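Local structure of putative diflavin flavoprotein A 5 (Nostoc sp. PCC 7120, 4FEK) at residues A[49-54]-A[140-145]; A[53-58]-A[78-83]; A[145-150]-A[161-166]; A[177-182]-A[229-234]. The protein probably mediates electron transfer from NADH to oxygen, reducing it to water, this chain being its N-terminal metallo-beta-lactamase-like domain. All coordinates share one frame; numbering follows the deposited sequence.

Contact 1. Residues A[49-54]-A[140-145]; sequences EGDKTA and LGKGHV
With CG anti to its carbonyl carbon (chi1 -63°) and every later torsion extended, the side chain of Lys142 reaches back over Gly50 and Asp51. Asp51 takes up the same first torsion, at -75°, and its carboxylate meets the lysine stem at an oblique crossing. The touch is made by methylene, not ammonium: Asp51 OD1 lies 3.4 Å from Lys142 CE but 4.5 Å from Lys142 NZ, so the attraction between the charges stops short of a salt bridge. Closer to the backbone, Lys142 CD rests 3.8 Å from Gly50 C. The ammonium group reaches the other segment through a water, which accepts from Lys142 NZ at 3.0 Å and donates to Glu49 O at 2.8 Å.

The contact joins the two sheets of the metallo-beta-lactamase sandwich at one end. Residues 49-54 form the tight connection between strands 41-49 and 53-56 of one sheet, and Gly141 to His144 make a type I' turn that leads into strand 145-150 of the other. A single direct backbone bond links them, nearly straight, from Lys52 N to Leu140 O (2.8 Å, 169°).

Beneath this bond the Leu140 side chain is buried. Its CG packs 3.7 Å from Lys52 O, while CD2 meets Ala54 CB at 4.0 Å; Ile48 of strand 41-49 also touches this leucine. Gly50 CA approaches the imidazole of His144 obliquely. That ring is held at both nitrogens, by Asp164 at ND1 and by Asn17 at NE2, which fixes the rotation of this buried group.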
loop_
_atom_site.group_PDB
_atom_site.type_symbol
_atom_site.label_atom_id
_atom_site.label_comp_id
_atom_site.label_asym_id
_atom_site.label_seq_id
_atom_site.Cartn_x
_atom_site.Cartn_y
_atom_site.Cartn_z
ATOM N N GLU A 49 8.279 -10.393 -8.774
ATOM C CA GLU A 49 9.464 -10.698 -9.570
ATOM C C GLU A 49 9.086 -11.318 -10.898
ATOM O O GLU A 49 8.858 -12.525 -10.970
ATOM C CB GLU A 49 10.375 -11.683 -8.830
ATOM C CG GLU A 49 11.078 -11.118 -7.624
ATOM C CD GLU A 49 11.973 -12.150 -6.952
ATOM O OE1 GLU A 49 12.041 -13.302 -7.448
ATOM O OE2 GLU A 49 12.607 -11.807 -5.930
ATOM N N GLY A 50 9.015 -10.513 -11.948
ATOM C CA GLY A 50 8.796 -11.073 -13.266
ATOM C C GLY A 50 10.152 -11.100 -13.945
ATOM O O GLY A 50 11.172 -11.363 -13.302
ATOM N N ASP A 51 10.160 -10.813 -15.236
ATOM C CA ASP A 51 11.378 -10.445 -15.934
ATOM C C ASP A 51 12.023 -9.229 -15.266
ATOM O O ASP A 51 13.251 -9.157 -15.132
ATOM C CB ASP A 51 11.044 -10.121 -17.386
ATOM C CG ASP A 51 10.761 -11.377 -18.210
ATOM O OD1 ASP A 51 11.281 -12.454 -17.845
ATOM O OD2 ASP A 51 10.023 -11.285 -19.211
ATOM N N LYS A 52 11.188 -8.270 -14.862
ATOM C CA LYS A 52 11.644 -7.112 -14.090
ATOM C C LYS A 52 11.115 -7.218 -12.665
ATOM O O LYS A 52 10.107 -7.881 -12.427
ATOM C CB LYS A 52 11.158 -5.801 -14.729
ATOM C CG LYS A 52 11.824 -5.474 -16.078
ATOM C CD LYS A 52 11.480 -4.045 -16.499
ATOM C CE LYS A 52 12.065 -3.696 -17.858
ATOM N NZ LYS A 52 12.011 -4.874 -18.769
ATOM N N THR A 53 11.798 -6.580 -11.714
ATOM C CA THR A 53 11.365 -6.637 -10.317
ATOM C C THR A 53 10.828 -5.284 -9.820
ATOM O O THR A 53 11.430 -4.237 -10.045
ATOM C CB THR A 53 12.492 -7.178 -9.383
ATOM O OG1 THR A 53 12.753 -8.549 -9.703
ATOM C CG2 THR A 53 12.062 -7.126 -7.935
ATOM N N ALA A 54 9.672 -5.316 -9.167
ATOM C CA ALA A 54 9.111 -4.121 -8.547
ATOM C C ALA A 54 8.822 -4.341 -7.076
ATOM O O ALA A 54 8.385 -5.419 -6.652
ATOM C CB ALA A 54 7.810 -3.685 -9.276
ATOM N N LEU A 140 5.902 -6.265 -16.197
ATOM C CA LEU A 140 7.042 -6.831 -15.473
ATOM C C LEU A 140 7.541 -8.121 -16.139
ATOM O O LEU A 140 8.581 -8.679 -15.748
ATOM C CB LEU A 140 6.635 -7.126 -14.025
ATOM C CG LEU A 140 6.941 -6.097 -12.932
ATOM C CD1 LEU A 140 6.994 -4.712 -13.471
ATOM C CD2 LEU A 140 5.960 -6.212 -11.749
ATOM N N GLY A 141 6.779 -8.606 -17.120
ATOM C CA GLY A 141 7.089 -9.861 -17.784
ATOM C C GLY A 141 6.412 -11.038 -17.106
ATOM O O GLY A 141 5.836 -10.896 -16.020
ATOM N N LYS A 142 6.490 -12.205 -17.746
ATOM C CA LYS A 142 5.898 -13.446 -17.233
ATOM C C LYS A 142 4.394 -13.344 -16.944
ATOM O O LYS A 142 3.833 -14.133 -16.163
ATOM C CB LYS A 142 6.674 -13.940 -16.003
ATOM C CG LYS A 142 8.120 -14.304 -16.335
ATOM C CD LYS A 142 8.980 -14.483 -15.085
ATOM C CE LYS A 142 10.434 -14.796 -15.460
ATOM N NZ LYS A 142 11.240 -15.257 -14.277
ATOM N N GLY A 143 3.751 -12.363 -17.571
ATOM C CA GLY A 143 2.326 -12.162 -17.420
ATOM C C GLY A 143 1.971 -11.061 -16.440
ATOM O O GLY A 143 0.821 -10.637 -16.376
ATOM N N HIS A 144 2.959 -10.586 -15.687
ATOM C CA HIS A 144 2.712 -9.587 -14.647
ATOM C C HIS A 144 2.600 -8.203 -15.249
ATOM O O HIS A 144 3.530 -7.399 -15.167
ATOM C CB HIS A 144 3.784 -9.639 -13.559
ATOM C CG HIS A 144 3.803 -10.932 -12.810
ATOM N ND1 HIS A 144 3.009 -11.167 -11.706
ATOM C CD2 HIS A 144 4.493 -12.077 -13.030
ATOM C CE1 HIS A 144 3.221 -12.397 -11.272
ATOM N NE2 HIS A 144 4.109 -12.973 -12.065
ATOM N N VAL A 145 1.469 -7.958 -15.902
ATOM C CA VAL A 145 1.156 -6.643 -16.423
ATOM C C VAL A 145 0.415 -5.884 -15.325
ATOM O O VAL A 145 -0.602 -6.350 -14.809
ATOM C CB VAL A 145 0.274 -6.729 -17.671
ATOM C CG1 VAL A 145 -0.012 -5.335 -18.212
ATOM C CG2 VAL A 145 0.932 -7.607 -18.739
HETATM O O HOH W 1 10.280 -14.849 -11.479
HETATM O O HOH W 2 8.096 -12.357 -20.276
#

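Contact 2. Residues A[53-58]-A[78-83]; sequences TAIIDP and KKLDYV
The carboxylate of Asp81 is met by Thr53 N on the anti side of OD2, a little out of its plane, in a short and nearly straight bond (2.7 Å, 166°). Thr53 O comes obliquely to the other flat group, the phenol ring of Tyr82; Lys52, Thr107 and Val109 also touch this tyrosine.

The segments hold the two parallel strands of a beta-alpha-beta unit, in which helix 61-74 makes the crossover from strand 53-56 to strand 80-84 in the larger sheet. At the start of the pairing Thr53 O is gripped twice, by Asp81 N at 3.0 Å and by Tyr82 N at 3.1 Å. Two residues thus face one, as in a beta bulge; the backbone of Asp81 (psi -45°) turns both N-H groups to that oxygen, and its carboxylate takes the N-H of the same threonine. One step on, Ile55 N donates to Tyr82 O at 2.9 Å, and the pairing continues as a regular parallel ladder.

Side chains pack on both faces. On one, Ala54 CB meets Tyr82 CB at 3.9 Å. On the other, which helix 93-102 covers through Leu99, a chi1 of 63° puts Ile55 CG1 between its backbone N and carbonyl carbon and lays it alongside Val83, 3.7 Å from Val83 CG2. The isoleucine meets Leu80 at about a right angle, its CG2 lying 3.8 Å from Leu80 CD1. The second branch of Val83 is taken by the proline ring beyond the strand, where Pro58 CG touches Val83 CG1 at 3.7 Å.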
loop_
_atom_site.group_PDB
_atom_site.type_symbol
_atom_site.label_atom_id
_atom_site.label_comp_id
_atom_site.label_asym_id
_atom_site.label_seq_id
_atom_site.Cartn_x
_atom_site.Cartn_y
_atom_site.Cartn_z
ATOM N N THR A 53 11.798 -6.580 -11.714
ATOM C CA THR A 53 11.365 -6.637 -10.317
ATOM C C THR A 53 10.828 -5.284 -9.820
ATOM O O THR A 53 11.430 -4.237 -10.045
ATOM C CB THR A 53 12.492 -7.178 -9.383
ATOM O OG1 THR A 53 12.753 -8.549 -9.703
ATOM C CG2 THR A 53 12.062 -7.126 -7.935
ATOM N N ALA A 54 9.672 -5.316 -9.167
ATOM C CA ALA A 54 9.111 -4.121 -8.547
ATOM C C ALA A 54 8.822 -4.341 -7.076
ATOM O O ALA A 54 8.385 -5.419 -6.652
ATOM C CB ALA A 54 7.810 -3.685 -9.276
ATOM N N ILE A 55 9.075 -3.308 -6.286
ATOM C CA ILE A 55 8.610 -3.296 -4.918
ATOM C C ILE A 55 7.452 -2.307 -4.795
ATOM O O ILE A 55 7.397 -1.283 -5.481
ATOM C CB ILE A 55 9.729 -3.000 -3.897
ATOM C CG1 ILE A 55 10.329 -1.625 -4.098
ATOM C CG2 ILE A 55 10.865 -4.046 -4.017
ATOM C CD1 ILE A 55 11.553 -1.401 -3.174
ATOM N N ILE A 56 6.527 -2.632 -3.917
ATOM C CA ILE A 56 5.377 -1.772 -3.726
ATOM C C ILE A 56 5.329 -1.288 -2.280
ATOM O O ILE A 56 5.359 -2.103 -1.369
ATOM C CB ILE A 56 4.095 -2.514 -4.071
ATOM C CG1 ILE A 56 4.067 -2.811 -5.573
ATOM C CG2 ILE A 56 2.865 -1.680 -3.622
ATOM C CD1 ILE A 56 3.099 -3.894 -5.998
ATOM N N ASP A 57 5.291 0.033 -2.093
ATOM C CA ASP A 57 5.146 0.680 -0.768
ATOM C C ASP A 57 6.166 0.380 0.349
ATOM O O ASP A 57 5.806 -0.231 1.363
ATOM C CB ASP A 57 3.727 0.450 -0.211
ATOM C CG ASP A 57 2.666 1.231 -0.985
ATOM O OD1 ASP A 57 2.969 2.367 -1.408
ATOM O OD2 ASP A 57 1.536 0.718 -1.174
ATOM N N PRO A 58 7.416 0.840 0.190
ATOM C CA PRO A 58 8.404 0.785 1.288
ATOM C C PRO A 58 7.894 1.590 2.500
ATOM O O PRO A 58 7.312 2.659 2.301
ATOM C CB PRO A 58 9.635 1.495 0.701
ATOM C CG PRO A 58 9.434 1.500 -0.791
ATOM C CD PRO A 58 7.929 1.566 -0.988
ATOM N N LYS A 78 20.453 -4.904 -6.745
ATOM C CA LYS A 78 20.968 -4.464 -8.033
ATOM C C LYS A 78 20.040 -4.881 -9.174
ATOM O O LYS A 78 20.161 -4.397 -10.293
ATOM C CB LYS A 78 22.402 -4.958 -8.252
ATOM C CG LYS A 78 23.419 -4.191 -7.417
ATOM C CD LYS A 78 23.211 -2.681 -7.564
ATOM C CE LYS A 78 23.577 -2.204 -8.972
ATOM N NZ LYS A 78 23.159 -0.800 -9.235
ATOM N N LYS A 79 19.097 -5.759 -8.865
ATOM C CA LYS A 79 18.128 -6.254 -9.834
ATOM C C LYS A 79 16.778 -5.536 -9.723
ATOM O O LYS A 79 15.811 -5.888 -10.403
ATOM C CB LYS A 79 17.925 -7.760 -9.643
ATOM C CG LYS A 79 18.654 -8.615 -10.664
ATOM C CD LYS A 79 19.433 -9.747 -10.004
ATOM C CE LYS A 79 18.519 -10.745 -9.309
ATOM N NZ LYS A 79 19.316 -11.854 -8.697
ATOM N N LEU A 80 16.714 -4.537 -8.857
ATOM C CA LEU A 80 15.471 -3.841 -8.595
ATOM C C LEU A 80 15.224 -2.815 -9.702
ATOM O O LEU A 80 16.117 -2.040 -10.049
ATOM C CB LEU A 80 15.558 -3.173 -7.222
ATOM C CG LEU A 80 14.401 -2.318 -6.738
ATOM C CD1 LEU A 80 13.068 -3.059 -6.891
ATOM C CD2 LEU A 80 14.667 -1.934 -5.281
ATOM N N ASP A 81 14.013 -2.810 -10.259
ATOM C CA ASP A 81 13.688 -1.923 -11.385
ATOM C C ASP A 81 12.762 -0.770 -10.982
ATOM O O ASP A 81 12.976 0.397 -11.366
ATOM C CB ASP A 81 13.014 -2.724 -12.508
ATOM C CG ASP A 81 13.910 -3.831 -13.064
ATOM O OD1 ASP A 81 14.775 -3.514 -13.898
ATOM O OD2 ASP A 81 13.751 -5.009 -12.665
ATOM N N TYR A 82 11.730 -1.108 -10.217
ATOM C CA TYR A 82 10.672 -0.162 -9.901
ATOM C C TYR A 82 10.333 -0.162 -8.421
ATOM O O TYR A 82 10.356 -1.203 -7.747
ATOM C CB TYR A 82 9.393 -0.457 -10.713
ATOM C CG TYR A 82 9.602 -0.469 -12.206
ATOM C CD1 TYR A 82 9.821 0.706 -12.908
ATOM C CD2 TYR A 82 9.581 -1.657 -12.910
ATOM C CE1 TYR A 82 10.022 0.691 -14.289
ATOM C CE2 TYR A 82 9.781 -1.684 -14.276
ATOM C CZ TYR A 82 9.995 -0.513 -14.957
ATOM O OH TYR A 82 10.196 -0.563 -16.315
ATOM N N VAL A 83 10.033 1.036 -7.931
ATOM C CA VAL A 83 9.472 1.245 -6.599
ATOM C C VAL A 83 8.119 1.943 -6.852
ATOM O O VAL A 83 8.081 3.085 -7.328
ATOM C CB VAL A 83 10.388 2.140 -5.727
ATOM C CG1 VAL A 83 9.742 2.420 -4.387
ATOM C CG2 VAL A 83 11.768 1.451 -5.522
#

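Contact 3. Residues A[145-150]-A[161-166]; sequences VLKFLP and CTYDVQ
Five backbone hydrogen bonds tie the segments together. Lys147 and Tyr163 exchange a reciprocal pair, with Lys147 N to Tyr163 O at 2.8 Å. Leu149 and Cys161 form a second hydrogen-bonded pair, in which Leu149 N reaches Cys161 O at 2.9 Å and Cys161 N donates back to Leu149 O. At the other end Val165 N donates to Val145 O at 3.1 Å.

This is the antiparallel hairpin of strands 145-150 and 160-164 in the smaller sheet of the sandwich. Side-chain packing follows its two faces. Leu146, Phe148 and Thr162 turn to Ile84 of the larger sheet. Thr162 CG2, anti to its backbone N, touches both Leu146 CG and Phe148 CE2, 3.6 Å from each, while Thr162 OG1 approaches the phenyl ring obliquely. On the opposite face the extended Lys147 chain crosses Val165 at about a right angle, with CE 3.7 Å from Val165 CG1, and its CD lies at the edge of the Tyr163 ring. Where the pairing ends, the other branch of the valine, Val165 CG2, packs 3.6 Å from Val145 CB.

Among the polar side chains, Asp164 accepts from Gln166 N through OD1 in an Asx turn that ends the strand, while its OD2 has its partner, His144, outside the two segments. The hydroxyl of Tyr163 is bonded to Gln223 O.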
loop_
_atom_site.group_PDB
_atom_site.type_symbol
_atom_site.label_atom_id
_atom_site.label_comp_id
_atom_site.label_asym_id
_atom_site.label_seq_id
_atom_site.Cartn_x
_atom_site.Cartn_y
_atom_site.Cartn_z
ATOM N N VAL A 145 1.469 -7.958 -15.902
ATOM C CA VAL A 145 1.156 -6.643 -16.423
ATOM C C VAL A 145 0.415 -5.884 -15.325
ATOM O O VAL A 145 -0.602 -6.350 -14.809
ATOM C CB VAL A 145 0.274 -6.729 -17.671
ATOM C CG1 VAL A 145 -0.012 -5.335 -18.212
ATOM C CG2 VAL A 145 0.932 -7.607 -18.739
ATOM N N LEU A 146 0.943 -4.722 -14.960
ATOM C CA LEU A 146 0.347 -3.897 -13.915
ATOM C C LEU A 146 -0.582 -2.851 -14.505
ATOM O O LEU A 146 -0.175 -2.091 -15.381
ATOM C CB LEU A 146 1.451 -3.177 -13.145
ATOM C CG LEU A 146 1.996 -3.878 -11.903
ATOM C CD1 LEU A 146 1.905 -5.363 -12.027
ATOM C CD2 LEU A 146 3.416 -3.417 -11.595
ATOM N N LYS A 147 -1.824 -2.815 -14.024
ATOM C CA LYS A 147 -2.766 -1.753 -14.375
ATOM C C LYS A 147 -2.787 -0.752 -13.224
ATOM O O LYS A 147 -2.677 -1.149 -12.069
ATOM C CB LYS A 147 -4.161 -2.330 -14.592
ATOM C CG LYS A 147 -4.202 -3.399 -15.694
ATOM C CD LYS A 147 -5.631 -3.700 -16.134
ATOM C CE LYS A 147 -5.656 -4.453 -17.465
ATOM N NZ LYS A 147 -7.050 -4.784 -17.884
ATOM N N PHE A 148 -2.894 0.535 -13.543
ATOM C CA PHE A 148 -2.871 1.590 -12.527
ATOM C C PHE A 148 -4.170 2.384 -12.453
ATOM O O PHE A 148 -4.693 2.851 -13.479
ATOM C CB PHE A 148 -1.672 2.514 -12.755
ATOM C CG PHE A 148 -0.353 1.826 -12.554
ATOM C CD1 PHE A 148 0.293 1.211 -13.622
ATOM C CD2 PHE A 148 0.217 1.745 -11.296
ATOM C CE1 PHE A 148 1.502 0.543 -13.437
ATOM C CE2 PHE A 148 1.437 1.084 -11.113
ATOM C CZ PHE A 148 2.070 0.489 -12.184
ATOM N N LEU A 149 -4.688 2.530 -11.236
ATOM C CA LEU A 149 -5.951 3.215 -11.019
ATOM C C LEU A 149 -5.743 4.341 -10.012
ATOM O O LEU A 149 -5.789 4.124 -8.800
ATOM C CB LEU A 149 -7.027 2.247 -10.517
ATOM C CG LEU A 149 -7.394 1.024 -11.375
ATOM C CD1 LEU A 149 -6.383 -0.127 -11.253
ATOM C CD2 LEU A 149 -8.782 0.535 -11.022
ATOM N N PRO A 150 -5.500 5.557 -10.519
ATOM C CA PRO A 150 -5.322 6.677 -9.595
ATOM C C PRO A 150 -6.636 6.901 -8.879
ATOM O O PRO A 150 -7.708 6.916 -9.513
ATOM C CB PRO A 150 -5.002 7.863 -10.528
ATOM C CG PRO A 150 -4.486 7.213 -11.787
ATOM C CD PRO A 150 -5.312 5.964 -11.923
ATOM N N CYS A 161 -4.058 2.808 -6.687
ATOM C CA CYS A 161 -4.161 1.353 -6.596
ATOM C C CYS A 161 -3.463 0.738 -7.804
ATOM O O CYS A 161 -3.461 1.328 -8.883
ATOM C CB CYS A 161 -5.633 0.905 -6.595
ATOM S SG CYS A 161 -6.503 1.278 -5.054
ATOM N N THR A 162 -2.877 -0.440 -7.614
ATOM C CA THR A 162 -2.177 -1.141 -8.677
ATOM C C THR A 162 -2.720 -2.546 -8.747
ATOM O O THR A 162 -2.909 -3.178 -7.720
ATOM C CB THR A 162 -0.679 -1.256 -8.379
ATOM O OG1 THR A 162 -0.153 0.038 -8.101
ATOM C CG2 THR A 162 0.057 -1.869 -9.599
ATOM N N TYR A 163 -2.984 -3.026 -9.960
ATOM C CA TYR A 163 -3.579 -4.343 -10.143
ATOM C C TYR A 163 -2.673 -5.218 -11.016
ATOM O O TYR A 163 -2.297 -4.825 -12.110
ATOM C CB TYR A 163 -4.961 -4.187 -10.780
ATOM C CG TYR A 163 -5.686 -5.478 -11.105
ATOM C CD1 TYR A 163 -6.276 -6.239 -10.106
ATOM C CD2 TYR A 163 -5.807 -5.915 -12.420
ATOM C CE1 TYR A 163 -6.967 -7.413 -10.409
ATOM C CE2 TYR A 163 -6.494 -7.095 -12.737
ATOM C CZ TYR A 163 -7.067 -7.833 -11.722
ATOM O OH TYR A 163 -7.750 -8.990 -12.019
ATOM N N ASP A 164 -2.317 -6.391 -10.513
ATOM C CA ASP A 164 -1.474 -7.310 -11.273
ATOM C C ASP A 164 -2.407 -8.291 -11.952
ATOM O O ASP A 164 -3.046 -9.092 -11.300
ATOM C CB ASP A 164 -0.489 -8.023 -10.349
ATOM C CG ASP A 164 0.431 -9.007 -11.097
ATOM O OD1 ASP A 164 0.121 -9.398 -12.240
ATOM O OD2 ASP A 164 1.472 -9.398 -10.516
ATOM N N VAL A 165 -2.503 -8.193 -13.267
ATOM C CA VAL A 165 -3.457 -9.027 -14.008
ATOM C C VAL A 165 -3.140 -10.523 -13.852
ATOM O O VAL A 165 -4.050 -11.347 -13.830
ATOM C CB VAL A 165 -3.548 -8.626 -15.493
ATOM C CG1 VAL A 165 -3.975 -7.169 -15.621
ATOM C CG2 VAL A 165 -2.226 -8.842 -16.185
ATOM N N GLN A 166 -1.864 -10.869 -13.680
ATOM C CA GLN A 166 -1.474 -12.277 -13.565
ATOM C C GLN A 166 -2.017 -12.946 -12.296
ATOM O O GLN A 166 -2.504 -14.067 -12.326
ATOM C CB GLN A 166 0.052 -12.421 -13.607
ATOM C CG GLN A 166 0.522 -13.849 -13.418
ATOM C CD GLN A 166 0.064 -14.751 -14.545
ATOM O OE1 GLN A 166 0.112 -14.367 -15.717
ATOM N NE2 GLN A 166 -0.399 -15.950 -14.199
#

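Contact 4. Residues A[177-182]-A[229-234]; sequences GAHICG and VGHGPL
Ala178 N donates to His231 O at 2.9 Å, the sole hydrogen bond between the two segments. Though fairly straight at the hydrogen (160°), it arrives 50° out of the carbonyl plane, away from a lone-pair direction. Both segments are loops that follow strands of the smaller sheet in the metallo-beta-lactamase fold, 169-173 and 226-229. In relatives such loops border the metal site; here a bound phosphate about 5 Å from the His231 side chain, probably from the crystallisation liquor, is consistent with a pocket.

The backbones run close beside the bond, with Gly177 CA 3.3 Å from His231 O and Gly232 CA 3.3 Å from Ala178 O. Further along, Ile180 CG2 meets Pro233 CD at 3.9 Å, the two side chains crossing at about a right angle.

Two histidines lie side by side and point the same way. Thr42 O holds His231 at ND1 and Lys174 NZ at NE2, which sets the rotation of its ring; His179 ND1 is bonded to Thr41. The ring planes are inclined at 44°, and one carbon does the touching: His179 CE1 sits over the centre of the His231 imidazole, 3.5 Å from His231 CG.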
loop_
_atom_site.group_PDB
_atom_site.type_symbol
_atom_site.label_atom_id
_atom_site.label_comp_id
_atom_site.label_asym_id
_atom_site.label_seq_id
_atom_site.Cartn_x
_atom_site.Cartn_y
_atom_site.Cartn_z
ATOM N N GLY A 177 -7.507 -1.376 5.075
ATOM C CA GLY A 177 -6.618 -1.943 6.083
ATOM C C GLY A 177 -7.152 -1.978 7.503
ATOM O O GLY A 177 -8.355 -1.721 7.770
ATOM N N ALA A 178 -6.256 -2.299 8.435
ATOM C CA ALA A 178 -6.601 -2.301 9.861
ATOM C C ALA A 178 -5.340 -2.172 10.680
ATOM O O ALA A 178 -4.327 -2.779 10.343
ATOM C CB ALA A 178 -7.354 -3.586 10.241
ATOM N N HIS A 179 -5.381 -1.363 11.735
ATOM C CA HIS A 179 -4.214 -1.237 12.611
ATOM C C HIS A 179 -4.210 -2.301 13.691
ATOM O O HIS A 179 -4.664 -2.084 14.812
ATOM C CB HIS A 179 -4.071 0.183 13.172
ATOM C CG HIS A 179 -3.538 1.155 12.164
ATOM N ND1 HIS A 179 -2.289 1.007 11.584
ATOM C CD2 HIS A 179 -4.096 2.243 11.583
ATOM C CE1 HIS A 179 -2.089 1.990 10.721
ATOM N NE2 HIS A 179 -3.180 2.742 10.687
ATOM N N ILE A 180 -3.674 -3.460 13.322
ATOM C CA ILE A 180 -3.600 -4.583 14.238
ATOM C C ILE A 180 -2.419 -5.463 13.842
ATOM O O ILE A 180 -2.230 -5.785 12.667
ATOM C CB ILE A 180 -4.915 -5.378 14.261
ATOM C CG1 ILE A 180 -4.804 -6.588 15.185
ATOM C CG2 ILE A 180 -5.312 -5.814 12.849
ATOM C CD1 ILE A 180 -6.144 -7.192 15.561
ATOM N N CYS A 181 -1.610 -5.810 14.837
ATOM C CA CYS A 181 -0.447 -6.673 14.632
ATOM C C CYS A 181 -0.723 -8.061 15.201
ATOM O O CYS A 181 -1.128 -8.194 16.359
ATOM C CB CYS A 181 0.777 -6.071 15.332
ATOM S SG CYS A 181 2.279 -7.087 15.132
ATOM N N GLY A 182 -0.502 -9.086 14.388
ATOM C CA GLY A 182 -0.705 -10.461 14.801
ATOM C C GLY A 182 0.151 -11.396 13.961
ATOM O O GLY A 182 0.866 -10.949 13.071
ATOM N N VAL A 229 -3.324 -4.948 1.135
ATOM C CA VAL A 229 -3.464 -3.674 1.829
ATOM C C VAL A 229 -2.157 -3.195 2.472
ATOM O O VAL A 229 -1.242 -3.974 2.654
ATOM C CB VAL A 229 -4.506 -3.796 2.933
ATOM C CG1 VAL A 229 -5.849 -4.298 2.338
ATOM C CG2 VAL A 229 -4.001 -4.764 4.048
ATOM N N GLY A 230 -2.103 -1.910 2.826
ATOM C CA GLY A 230 -0.946 -1.311 3.437
ATOM C C GLY A 230 -0.798 -1.622 4.921
ATOM O O GLY A 230 0.314 -1.612 5.436
ATOM N N HIS A 231 -1.906 -1.897 5.615
ATOM C CA HIS A 231 -1.848 -2.105 7.060
ATOM C C HIS A 231 -2.674 -3.294 7.490
ATOM O O HIS A 231 -3.847 -3.392 7.161
ATOM C CB HIS A 231 -2.329 -0.871 7.856
ATOM C CG HIS A 231 -1.519 0.369 7.637
ATOM N ND1 HIS A 231 -0.214 0.503 8.069
ATOM C CD2 HIS A 231 -1.844 1.549 7.057
ATOM C CE1 HIS A 231 0.237 1.699 7.737
ATOM N NE2 HIS A 231 -0.731 2.354 7.115
ATOM N N GLY A 232 -2.080 -4.169 8.297
ATOM C CA GLY A 232 -2.830 -5.288 8.840
ATOM C C GLY A 232 -2.794 -6.535 7.974
ATOM O O GLY A 232 -1.980 -6.665 7.080
ATOM N N PRO A 233 -3.680 -7.479 8.266
ATOM C CA PRO A 233 -3.842 -8.707 7.480
ATOM C C PRO A 233 -4.300 -8.428 6.055
ATOM O O PRO A 233 -5.099 -7.516 5.793
ATOM C CB PRO A 233 -4.919 -9.491 8.244
ATOM C CG PRO A 233 -5.582 -8.489 9.130
ATOM C CD PRO A 233 -4.628 -7.374 9.390
ATOM N N LEU A 234 -3.777 -9.224 5.132
ATOM C CA LEU A 234 -4.143 -9.148 3.729
ATOM C C LEU A 234 -5.575 -9.652 3.600
ATOM O O LEU A 234 -5.954 -10.636 4.226
ATOM C CB LEU A 234 -3.161 -9.968 2.874
ATOM C CG LEU A 234 -1.761 -9.359 2.605
ATOM C CD1 LEU A 234 -1.073 -8.803 3.826
ATOM C CD2 LEU A 234 -0.847 -10.369 1.941
#

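Contact 1 touches both contact 2 and contact 3, which do not touch each other. Contacts 1 and 2 share Thr53 and Ala54, and Tyr82 of contact 2 touches Lys52 and Leu140 of contact 1. Contacts 1 and 3 share Val145, and the probable hydrogen bond between His144 ND1 and Asp164 OD2 (2.6 Å) joins them. Contacts 2 and 3 lie in different sheets, their nearest atoms about 5 Å apart; Ile84, the next residue of strand 80-84, touches Leu146, Phe148 and Thr162 of contact 3. Contact 4 comes within about 6 Å of contact 2 at the nearest atoms without touching it, and its His231 side chain is about 5 Å from the bound phosphate.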